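Local coordinates for shikimate 5-dehydrogenase AroE (5-dehydroshikimate reductase) (PDB 4P4G), which probably catalyses the NADP-dependent interconversion of 3-dehydroshikimate and shikimate, the fourth of seven steps to chorismate in aromatic amino-acid biosynthesis, at residues A[5-10]-A[35-40]; A[26-31]-A[249-254]; A[62-67]-A[90-95]. All blocks are in the same frame, centred on the assembly; numbering follows the deposited sequence.

Contact 1 of 3, residues A[5-10]-A[35-40]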
loop_
_atom_site.group_PDB
_atom_site.type_symbol
_atom_site.label_atom_id
_atom_site.label_comp_id
_atom_site.label_asym_id
_atom_site.label_seq_id
_atom_site.Cartn_x
_atom_site.Cartn_y
_atom_site.Cartn_z
ATOM N N PRO A 5 -16.087 -11.015 21.200
ATOM C CA PRO A 5 -16.752 -10.311 20.098
ATOM C C PRO A 5 -16.083 -8.966 19.840
ATOM O O PRO A 5 -16.337 -8.017 20.580
ATOM C CB PRO A 5 -18.163 -10.084 20.637
ATOM C CG PRO A 5 -18.391 -11.235 21.558
ATOM C CD PRO A 5 -17.053 -11.565 22.164
ATOM N N LYS A 6 -15.247 -8.897 18.808
ATOM C CA LYS A 6 -14.437 -7.713 18.547
ATOM C C LYS A 6 -14.795 -7.055 17.221
ATOM O O LYS A 6 -15.476 -7.647 16.379
ATOM C CB LYS A 6 -12.953 -8.070 18.562
ATOM C CG LYS A 6 -12.482 -8.667 19.876
ATOM C CD LYS A 6 -12.706 -7.696 21.028
ATOM C CE LYS A 6 -12.082 -8.223 22.316
ATOM N NZ LYS A 6 -12.387 -7.338 23.474
ATOM N N LYS A 7 -14.340 -5.817 17.055
ATOM C CA LYS A 7 -14.626 -5.039 15.859
ATOM C C LYS A 7 -13.332 -4.563 15.222
ATOM O O LYS A 7 -12.390 -4.166 15.921
ATOM C CB LYS A 7 -15.459 -3.806 16.206
ATOM C CG LYS A 7 -16.805 -4.091 16.853
ATOM C CD LYS A 7 -17.580 -2.783 16.989
ATOM C CE LYS A 7 -18.723 -2.883 17.968
ATOM N NZ LYS A 7 -19.014 -1.539 18.597
ATOM N N ALA A 8 -13.295 -4.598 13.896
ATOM C CA ALA A 8 -12.253 -3.916 13.136
ATOM C C ALA A 8 -12.879 -3.317 11.893
ATOM O O ALA A 8 -14.095 -3.398 11.684
ATOM C CB ALA A 8 -11.118 -4.862 12.784
ATOM N N GLY A 9 -12.058 -2.716 11.053
ATOM C CA GLY A 9 -12.567 -2.208 9.799
ATOM C C GLY A 9 -11.513 -1.456 9.029
ATOM O O GLY A 9 -10.321 -1.478 9.372
ATOM N N VAL A 10 -11.966 -0.774 7.987
ATOM C CA VAL A 10 -11.078 -0.006 7.129
ATOM C C VAL A 10 -11.614 1.417 6.974
ATOM O O VAL A 10 -12.813 1.620 6.774
ATOM C CB VAL A 10 -10.900 -0.705 5.768
ATOM C CG1 VAL A 10 -12.239 -0.897 5.059
ATOM C CG2 VAL A 10 -9.910 0.071 4.895
ATOM N N ASP A 35 -17.721 -14.267 15.512
ATOM C CA ASP A 35 -18.587 -13.122 15.792
ATOM C C ASP A 35 -17.885 -11.774 15.602
ATOM O O ASP A 35 -18.458 -10.713 15.880
ATOM C CB ASP A 35 -19.123 -13.218 17.213
ATOM C CG ASP A 35 -18.038 -13.540 18.215
ATOM O OD1 ASP A 35 -16.894 -13.799 17.785
ATOM O OD2 ASP A 35 -18.335 -13.561 19.429
ATOM N N TRP A 36 -16.642 -11.813 15.144
ATOM C CA TRP A 36 -15.917 -10.580 14.850
ATOM C C TRP A 36 -16.496 -9.909 13.600
ATOM O O TRP A 36 -16.941 -10.583 12.659
ATOM C CB TRP A 36 -14.422 -10.859 14.648
ATOM C CG TRP A 36 -13.652 -11.173 15.914
ATOM C CD1 TRP A 36 -14.099 -11.848 17.016
ATOM C CD2 TRP A 36 -12.291 -10.810 16.193
ATOM N NE1 TRP A 36 -13.102 -11.920 17.963
ATOM C CE2 TRP A 36 -11.984 -11.289 17.479
ATOM C CE3 TRP A 36 -11.307 -10.119 15.476
ATOM C CZ2 TRP A 36 -10.722 -11.111 18.061
ATOM C CZ3 TRP A 36 -10.058 -9.933 16.068
ATOM C CH2 TRP A 36 -9.785 -10.422 17.344
ATOM N N THR A 37 -16.498 -8.581 13.595
ATOM C CA THR A 37 -16.963 -7.827 12.442
ATOM C C THR A 37 -15.861 -6.968 11.821
ATOM O O THR A 37 -14.862 -6.621 12.469
ATOM C CB THR A 37 -18.176 -6.940 12.799
ATOM O OG1 THR A 37 -17.831 -6.047 13.868
ATOM C CG2 THR A 37 -19.361 -7.806 13.235
ATOM N N TYR A 38 -16.052 -6.634 10.554
ATOM C CA TYR A 38 -15.137 -5.755 9.849
ATOM C C TYR A 38 -15.923 -4.915 8.844
ATOM O O TYR A 38 -16.497 -5.442 7.884
ATOM C CB TYR A 38 -14.057 -6.599 9.163
ATOM C CG TYR A 38 -12.899 -5.811 8.594
ATOM C CD1 TYR A 38 -13.054 -5.056 7.439
ATOM C CD2 TYR A 38 -11.649 -5.846 9.195
ATOM C CE1 TYR A 38 -11.996 -4.339 6.895
ATOM C CE2 TYR A 38 -10.585 -5.144 8.659
ATOM C CZ TYR A 38 -10.771 -4.394 7.515
ATOM O OH TYR A 38 -9.710 -3.708 6.988
ATOM N N GLU A 39 -15.954 -3.603 9.066
ATOM C CA GLU A 39 -16.784 -2.729 8.243
ATOM C C GLU A 39 -15.979 -1.649 7.528
ATOM O O GLU A 39 -14.835 -1.363 7.883
ATOM C CB GLU A 39 -17.879 -2.094 9.097
ATOM C CG GLU A 39 -17.373 -1.319 10.299
ATOM C CD GLU A 39 -18.473 -1.088 11.337
ATOM O OE1 GLU A 39 -18.350 -1.608 12.469
ATOM O OE2 GLU A 39 -19.457 -0.389 11.019
ATOM N N ARG A 40 -16.589 -1.052 6.510
ATOM C CA ARG A 40 -15.990 0.086 5.832
ATOM C C ARG A 40 -16.504 1.366 6.473
ATOM O O ARG A 40 -17.710 1.502 6.723
ATOM C CB ARG A 40 -16.367 0.059 4.349
ATOM C CG ARG A 40 -15.981 -1.256 3.645
ATOM C CD ARG A 40 -16.535 -1.318 2.221
ATOM N NE ARG A 40 -16.274 -2.614 1.595
ATOM C CZ ARG A 40 -17.017 -3.698 1.792
ATOM N NH1 ARG A 40 -18.081 -3.641 2.592
ATOM N NH2 ARG A 40 -16.691 -4.845 1.205
HETATM O O HOH W 1 -18.506 -7.471 16.623
HETATM O O HOH W 2 -16.679 -3.720 12.785
#
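Strands 7-10 and 37-40 are the two parallel strands of a beta-alpha-beta unit, where Lys7 pairs with Thr37, Ala8 with Tyr38, Gly9 with Glu39 and Val10 with Arg40. Their axes approach to 4.4 Å. Four backbone hydrogen bonds join them: Thr37 N to Lys6 O, Ala8 N to Thr37 O, Glu39 N to Ala8 O and Val10 N to Glu39 O.

The Tyr38 ring lies flat against the partner strand. CA of Gly9 sits 3.5 Å from the centroid of the Tyr38 ring, almost exactly on its normal, a CH-pi contact. The absent side chain leaves room for Glu39 O on the other face. CG of Tyr38 is turned anti to the backbone N (chi1 -170°), which carries the ring across the face of Gly9. Ala8 CB lies 3.8 Å from Tyr38 CD2, and Val10 CB comes within 3.5 Å of Tyr38 OH. The hydroxyl is hydrogen-bonded to Ser63 OG on strand 59-64, which flanks strand 7-12 on its other side.

Near the start of the pairing, Lys6 CB lies over the six-membered ring of Trp36, 3.7 Å from its centroid. The Lys6 chain bends at chi2 (-60°), and its NZ forms a salt bridge with Glu58.

On the face that carries Lys7, Thr37 and Glu39, a water bridges the strands. It donates to Ala8 O and, at 2.7 Å, to Glu39 OE1, and it accepts from Thr37 OG1. A second water donates to Lys6 O and to Thr37 OG1.

Helix 20-30 covers the opposite face, where His24 stacks on Tyr38 and Tyr28 meets Trp36 edge-to-face. Val10 also touches the bound shikimate. This is the beta-alpha-beta crossover of alpha/beta folds, here opening the substrate-binding domain of shikimate dehydrogenase.

Contact 2 of 3, residues A[26-31]-A[249-254]; sequences AAYRAL and EQFTGL
The C-terminal ends of helices 20-30 and 236-252 lie next to each other, with CA of Tyr28 8.2 Å from CA of Thr252 and CA of Leu31 8.0 Å from CA of Leu254. No hydrogen bond joins the two segments. Their side chains meet by van der Waals contact.

Leu31 and Thr252 meet end-on, tip to tip. CD1 of Leu31 lies 3.8 Å from OG1 of Thr252 and 3.9 Å from its CG2. The other branch, Leu31 CD2, passes alongside Leu254, 4.1 Å from its CB. The two leucines run in opposite directions.

Thr252 has its OG1 between its own backbone N and carbonyl carbon (chi1 67°). There it accepts a hydrogen bond from Leu254 N at 3.1 Å, an ST turn, and it is also bonded to Val248 O. Gly253, with positive phi, is where the chain leaves helix 236-252. The same torsion sends the Thr252 methyl CG2 to the Tyr28 ring, 3.9 Å from CE1.

This contact joins the N-terminal substrate-binding domain to a helix from the C-terminal part of the chain. Phe251 carries it inward, toward Ala8 on strand 7-12 and Thr91 on strand 91-95. Tyr28 OH meets the Phe251 ring at its edge, in plane, 3.5 Å from CD2. That hydroxyl is hydrogen-bonded to His24 ND1.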
loop_
_atom_site.group_PDB
_atom_site.type_symbol
_atom_site.label_atom_id
_atom_site.label_comp_id
_atom_site.label_asym_id
_atom_site.label_seq_id
_atom_site.Cartn_x
_atom_site.Cartn_y
_atom_site.Cartn_z
ATOM N N ALA A 26 -12.916 -13.528 6.051
ATOM C CA ALA A 26 -12.457 -14.876 5.723
ATOM C C ALA A 26 -11.426 -15.374 6.734
ATOM O O ALA A 26 -11.504 -16.518 7.188
ATOM C CB ALA A 26 -11.879 -14.905 4.313
ATOM N N ALA A 27 -10.464 -14.514 7.074
ATOM C CA ALA A 27 -9.440 -14.855 8.062
ATOM C C ALA A 27 -10.049 -15.113 9.430
ATOM O O ALA A 27 -9.689 -16.082 10.098
ATOM C CB ALA A 27 -8.391 -13.751 8.151
ATOM N N TYR A 28 -10.958 -14.241 9.858
ATOM C CA TYR A 28 -11.526 -14.377 11.199
ATOM C C TYR A 28 -12.315 -15.674 11.308
ATOM O O TYR A 28 -12.219 -16.378 12.309
ATOM C CB TYR A 28 -12.392 -13.176 11.594
ATOM C CG TYR A 28 -11.694 -11.829 11.522
ATOM C CD1 TYR A 28 -10.307 -11.723 11.543
ATOM C CD2 TYR A 28 -12.436 -10.656 11.435
ATOM C CE1 TYR A 28 -9.678 -10.482 11.466
ATOM C CE2 TYR A 28 -11.822 -9.423 11.352
ATOM C CZ TYR A 28 -10.444 -9.339 11.363
ATOM O OH TYR A 28 -9.839 -8.108 11.279
ATOM N N ARG A 29 -13.079 -16.010 10.270
ATOM C CA ARG A 29 -13.781 -17.293 10.248
ATOM C C ARG A 29 -12.831 -18.498 10.282
ATOM O O ARG A 29 -13.081 -19.480 10.973
ATOM C CB ARG A 29 -14.707 -17.372 9.028
ATOM C CG ARG A 29 -15.906 -16.436 9.110
ATOM C CD ARG A 29 -16.945 -16.783 8.050
ATOM N NE ARG A 29 -16.416 -16.643 6.695
ATOM C CZ ARG A 29 -16.439 -15.508 6.000
ATOM N NH1 ARG A 29 -16.968 -14.417 6.538
ATOM N NH2 ARG A 29 -15.941 -15.465 4.767
ATOM N N ALA A 30 -11.740 -18.423 9.525
ATOM C CA ALA A 30 -10.734 -19.488 9.530
ATOM C C ALA A 30 -10.086 -19.661 10.907
ATOM O O ALA A 30 -9.717 -20.777 11.292
ATOM C CB ALA A 30 -9.675 -19.215 8.480
ATOM N N LEU A 31 -9.943 -18.552 11.633
ATOM C CA LEU A 31 -9.326 -18.569 12.959
ATOM C C LEU A 31 -10.321 -18.913 14.065
ATOM O O LEU A 31 -9.943 -18.980 15.236
ATOM C CB LEU A 31 -8.684 -17.210 13.264
ATOM C CG LEU A 31 -7.461 -16.823 12.431
ATOM C CD1 LEU A 31 -7.031 -15.376 12.703
ATOM C CD2 LEU A 31 -6.319 -17.792 12.716
ATOM N N GLU A 249 -2.617 -10.526 11.720
ATOM C CA GLU A 249 -1.773 -10.921 12.848
ATOM C C GLU A 249 -1.839 -9.920 13.992
ATOM O O GLU A 249 -1.922 -10.311 15.155
ATOM C CB GLU A 249 -0.329 -11.179 12.392
ATOM C CG GLU A 249 -0.256 -12.348 11.403
ATOM C CD GLU A 249 1.142 -12.688 10.949
ATOM O OE1 GLU A 249 2.044 -11.833 11.085
ATOM O OE2 GLU A 249 1.331 -13.825 10.453
ATOM N N GLN A 250 -1.815 -8.633 13.667
ATOM C CA GLN A 250 -1.831 -7.617 14.710
ATOM C C GLN A 250 -3.208 -7.439 15.340
ATOM O O GLN A 250 -3.307 -7.130 16.525
ATOM C CB GLN A 250 -1.279 -6.297 14.184
ATOM C CG GLN A 250 0.240 -6.329 14.004
ATOM C CD GLN A 250 0.754 -5.124 13.274
ATOM O OE1 GLN A 250 1.114 -4.122 13.891
ATOM N NE2 GLN A 250 0.792 -5.205 11.948
ATOM N N PHE A 251 -4.265 -7.625 14.550
ATOM C CA PHE A 251 -5.628 -7.519 15.078
ATOM C C PHE A 251 -5.992 -8.732 15.947
ATOM O O PHE A 251 -6.714 -8.597 16.936
ATOM C CB PHE A 251 -6.652 -7.355 13.941
ATOM C CG PHE A 251 -6.522 -6.058 13.166
ATOM C CD1 PHE A 251 -5.665 -5.053 13.600
ATOM C CD2 PHE A 251 -7.262 -5.851 12.002
ATOM C CE1 PHE A 251 -5.540 -3.860 12.890
ATOM C CE2 PHE A 251 -7.135 -4.651 11.280
ATOM C CZ PHE A 251 -6.272 -3.663 11.731
ATOM N N THR A 252 -5.481 -9.910 15.592
ATOM C CA THR A 252 -5.915 -11.155 16.254
ATOM C C THR A 252 -4.923 -11.743 17.257
ATOM O O THR A 252 -5.332 -12.474 18.160
ATOM C CB THR A 252 -6.249 -12.268 15.233
ATOM O OG1 THR A 252 -5.049 -12.680 14.561
ATOM C CG2 THR A 252 -7.268 -11.775 14.211
ATOM N N GLY A 253 -3.634 -11.450 17.090
ATOM C CA GLY A 253 -2.597 -12.084 17.894
ATOM C C GLY A 253 -2.272 -13.502 17.444
ATOM O O GLY A 253 -1.567 -14.226 18.140
ATOM N N LEU A 254 -2.793 -13.896 16.280
ATOM C CA LEU A 254 -2.635 -15.255 15.752
ATOM C C LEU A 254 -1.948 -15.198 14.391
ATOM O O LEU A 254 -1.952 -14.151 13.752
ATOM C CB LEU A 254 -4.014 -15.907 15.588
ATOM C CG LEU A 254 -4.745 -16.271 16.885
ATOM C CD1 LEU A 254 -6.243 -16.370 16.664
ATOM C CD2 LEU A 254 -4.220 -17.580 17.443
#

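Contact 3 of 3, residues A[62-67]-A[90-95]; sequences VSVTMP and NTLVRT. With SKM ((3R,4S,5R)-3,4,5-trihydroxycyclohex-1-ene-1-carboxylic acid), chain C.
Three backbone hydrogen bonds join 62-67 to 90-95. Val62 and Leu92 form an antiparallel hydrogen-bonded pair, with both Val62 N to Leu92 O and Leu92 N to Val62 O at 2.9 Å. The second bond is nearly straight, at 177°. Ser63 and Thr91 are the following non-hydrogen-bonded pair. Beyond them, Val64 N binds Asn90 O at 2.8 Å, from well above the carbonyl plane.

Apolar contacts lie on the face of Val62 and Leu92. These side chains run side by side, with Val62 CG2 3.9 Å from Leu92 CB. Val64 CG2 comes near Leu92 CD1. Phe75 of helix 69-75 also packs on Leu92.

This is one of two antiparallel steps of the mixed sheet in the substrate-binding domain; strand 91-95 also runs against 98-102. Shikimate is bound where the two strands meet their loops.

Polar side chains hold the ligand. Asn90 ND2 donates to SKM O12 at 2.9 Å. Asn90 CG stands between the backbone N and the carbonyl carbon (chi1 73°), which turns the amide to the ligand. Its OD1 accepts from Thr91 OG1, which lies above the amide plane, and from Thr104 N. These two bonds help fix the amide rotation. Thr65 OG1 and SKM O7 share a hydrogen bond of 2.9 Å. Ser63 CB lies 3.6 Å from SKM O11, while Ser63 OG, besides Tyr38, is hydrogen-bonded to Gln247 OE1.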
loop_
_atom_site.group_PDB
_atom_site.type_symbol
_atom_site.label_atom_id
_atom_site.label_comp_id
_atom_site.label_asym_id
_atom_site.label_seq_id
_atom_site.Cartn_x
_atom_site.Cartn_y
_atom_site.Cartn_z
ATOM N N VAL A 62 -7.923 -0.875 13.146
ATOM C CA VAL A 62 -8.487 -0.513 11.852
ATOM C C VAL A 62 -7.380 -0.449 10.818
ATOM O O VAL A 62 -6.224 -0.126 11.131
ATOM C CB VAL A 62 -9.219 0.843 11.884
ATOM C CG1 VAL A 62 -10.497 0.748 12.666
ATOM C CG2 VAL A 62 -8.307 1.931 12.457
ATOM N N SER A 63 -7.738 -0.796 9.588
ATOM C CA SER A 63 -6.875 -0.597 8.447
ATOM C C SER A 63 -7.135 0.822 7.969
ATOM O O SER A 63 -8.239 1.342 8.134
ATOM C CB SER A 63 -7.223 -1.593 7.346
ATOM O OG SER A 63 -7.252 -2.923 7.848
ATOM N N VAL A 64 -6.117 1.462 7.403
ATOM C CA VAL A 64 -6.270 2.839 6.947
ATOM C C VAL A 64 -5.812 2.925 5.515
ATOM O O VAL A 64 -4.708 2.496 5.175
ATOM C CB VAL A 64 -5.471 3.823 7.814
ATOM C CG1 VAL A 64 -5.633 5.241 7.277
ATOM C CG2 VAL A 64 -5.947 3.744 9.267
ATOM N N THR A 65 -6.682 3.435 4.653
ATOM C CA THR A 65 -6.297 3.650 3.269
ATOM C C THR A 65 -6.289 5.144 2.951
ATOM O O THR A 65 -6.409 5.988 3.852
ATOM C CB THR A 65 -7.203 2.832 2.292
ATOM O OG1 THR A 65 -6.636 2.835 0.972
ATOM C CG2 THR A 65 -8.610 3.412 2.244
ATOM N N MET A 66 -6.111 5.479 1.680
ATOM C CA MET A 66 -6.155 6.871 1.241
ATOM C C MET A 66 -7.465 7.545 1.684
ATOM O O MET A 66 -8.538 6.937 1.593
ATOM C CB MET A 66 -6.013 6.905 -0.281
ATOM C CG MET A 66 -6.846 7.949 -0.981
ATOM S SD MET A 66 -6.138 8.271 -2.609
ATOM C CE MET A 66 -4.566 8.966 -2.113
ATOM N N PRO A 67 -7.392 8.801 2.167
ATOM C CA PRO A 67 -6.211 9.657 2.281
ATOM C C PRO A 67 -5.643 9.757 3.700
ATOM O O PRO A 67 -5.014 10.766 4.008
ATOM C CB PRO A 67 -6.776 11.024 1.908
ATOM C CG PRO A 67 -8.135 11.002 2.553
ATOM C CD PRO A 67 -8.634 9.578 2.373
ATOM N N ASN A 90 -0.670 2.337 7.603
ATOM C CA ASN A 90 -1.926 1.847 7.060
ATOM C C ASN A 90 -2.653 0.965 8.070
ATOM O O ASN A 90 -3.628 0.283 7.733
ATOM C CB ASN A 90 -1.664 1.044 5.785
ATOM C CG ASN A 90 -1.048 -0.301 6.082
ATOM O OD1 ASN A 90 -0.286 -0.442 7.041
ATOM N ND2 ASN A 90 -1.367 -1.298 5.263
ATOM N N THR A 91 -2.169 0.967 9.307
ATOM C CA THR A 91 -2.710 0.075 10.338
ATOM C C THR A 91 -2.654 0.768 11.684
ATOM O O THR A 91 -1.621 1.329 12.047
ATOM C CB THR A 91 -1.864 -1.218 10.435
ATOM O OG1 THR A 91 -1.677 -1.779 9.131
ATOM C CG2 THR A 91 -2.528 -2.256 11.339
ATOM N N LEU A 92 -3.770 0.767 12.406
ATOM C CA LEU A 92 -3.773 1.171 13.811
ATOM C C LEU A 92 -4.228 -0.007 14.654
ATOM O O LEU A 92 -5.261 -0.618 14.365
ATOM C CB LEU A 92 -4.722 2.346 14.030
ATOM C CG LEU A 92 -4.263 3.660 13.408
ATOM C CD1 LEU A 92 -5.415 4.644 13.401
ATOM C CD2 LEU A 92 -3.077 4.217 14.178
ATOM N N VAL A 93 -3.475 -0.290 15.711
ATOM C CA VAL A 93 -3.733 -1.431 16.585
ATOM C C VAL A 93 -4.001 -0.932 17.999
ATOM O O VAL A 93 -3.217 -0.152 18.551
ATOM C CB VAL A 93 -2.521 -2.379 16.598
ATOM C CG1 VAL A 93 -2.824 -3.655 17.405
ATOM C CG2 VAL A 93 -2.103 -2.720 15.163
ATOM N N ARG A 94 -5.098 -1.387 18.593
ATOM C CA ARG A 94 -5.445 -0.957 19.940
ATOM C C ARG A 94 -4.457 -1.559 20.934
ATOM O O ARG A 94 -4.111 -2.741 20.836
ATOM C CB ARG A 94 -6.869 -1.400 20.285
ATOM C CG ARG A 94 -7.432 -0.726 21.528
ATOM C CD ARG A 94 -7.710 0.709 21.198
ATOM N NE ARG A 94 -8.768 1.294 22.016
ATOM C CZ ARG A 94 -8.540 2.138 23.013
ATOM N NH1 ARG A 94 -7.293 2.488 23.314
ATOM N NH2 ARG A 94 -9.552 2.638 23.707
ATOM N N THR A 95 -3.977 -0.743 21.870
ATOM C CA THR A 95 -3.094 -1.215 22.939
ATOM C C THR A 95 -3.810 -0.974 24.284
ATOM O O THR A 95 -4.893 -0.384 24.298
ATOM C CB THR A 95 -1.718 -0.497 22.894
ATOM O OG1 THR A 95 -1.840 0.832 23.423
ATOM C CG2 THR A 95 -1.157 -0.457 21.479
HETATM O O12 SKM C . -2.888 -0.418 2.942
HETATM C C8 SKM C . -4.114 -0.958 2.457
HETATM C C6 SKM C . -4.421 -0.307 1.138
HETATM O O7 SKM C . -4.266 1.097 1.219
HETATM C C5 SKM C . -5.788 -0.600 0.781
HETATM C C4 SKM C . -6.741 -1.083 1.576
HETATM C C1 SKM C . -8.134 -1.307 1.013
HETATM O O2 SKM C . -9.002 -1.828 1.727
HETATM O O3 SKM C . -8.414 -0.982 -0.156
HETATM C C10 SKM C . -6.493 -1.441 3.072
HETATM C C9 SKM C . -5.171 -0.741 3.505
HETATM O O11 SKM C . -4.798 -1.361 4.686
#

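From the N terminus, the chain runs through strand 7-12 and helix 20-30 to strand 37-42, where contact 1 closes the first loop. Strand 59-64 then joins the sheet beside strand 7-12, and contact 3 closes a second loop at 91-95. Contacts 1 and 3 are in series and meet through Gly9 and Ser63. Contact 2 closes last, after the chain has passed through the parallel sheet of the second domain. Its large loop crosses contact 1 and encloses contact 3. Helix 236-252 thereby returns to the first domain. There its Phe251 packs against residues of contact 3, while Tyr28 of helix 20-30 packs against those of contact 1.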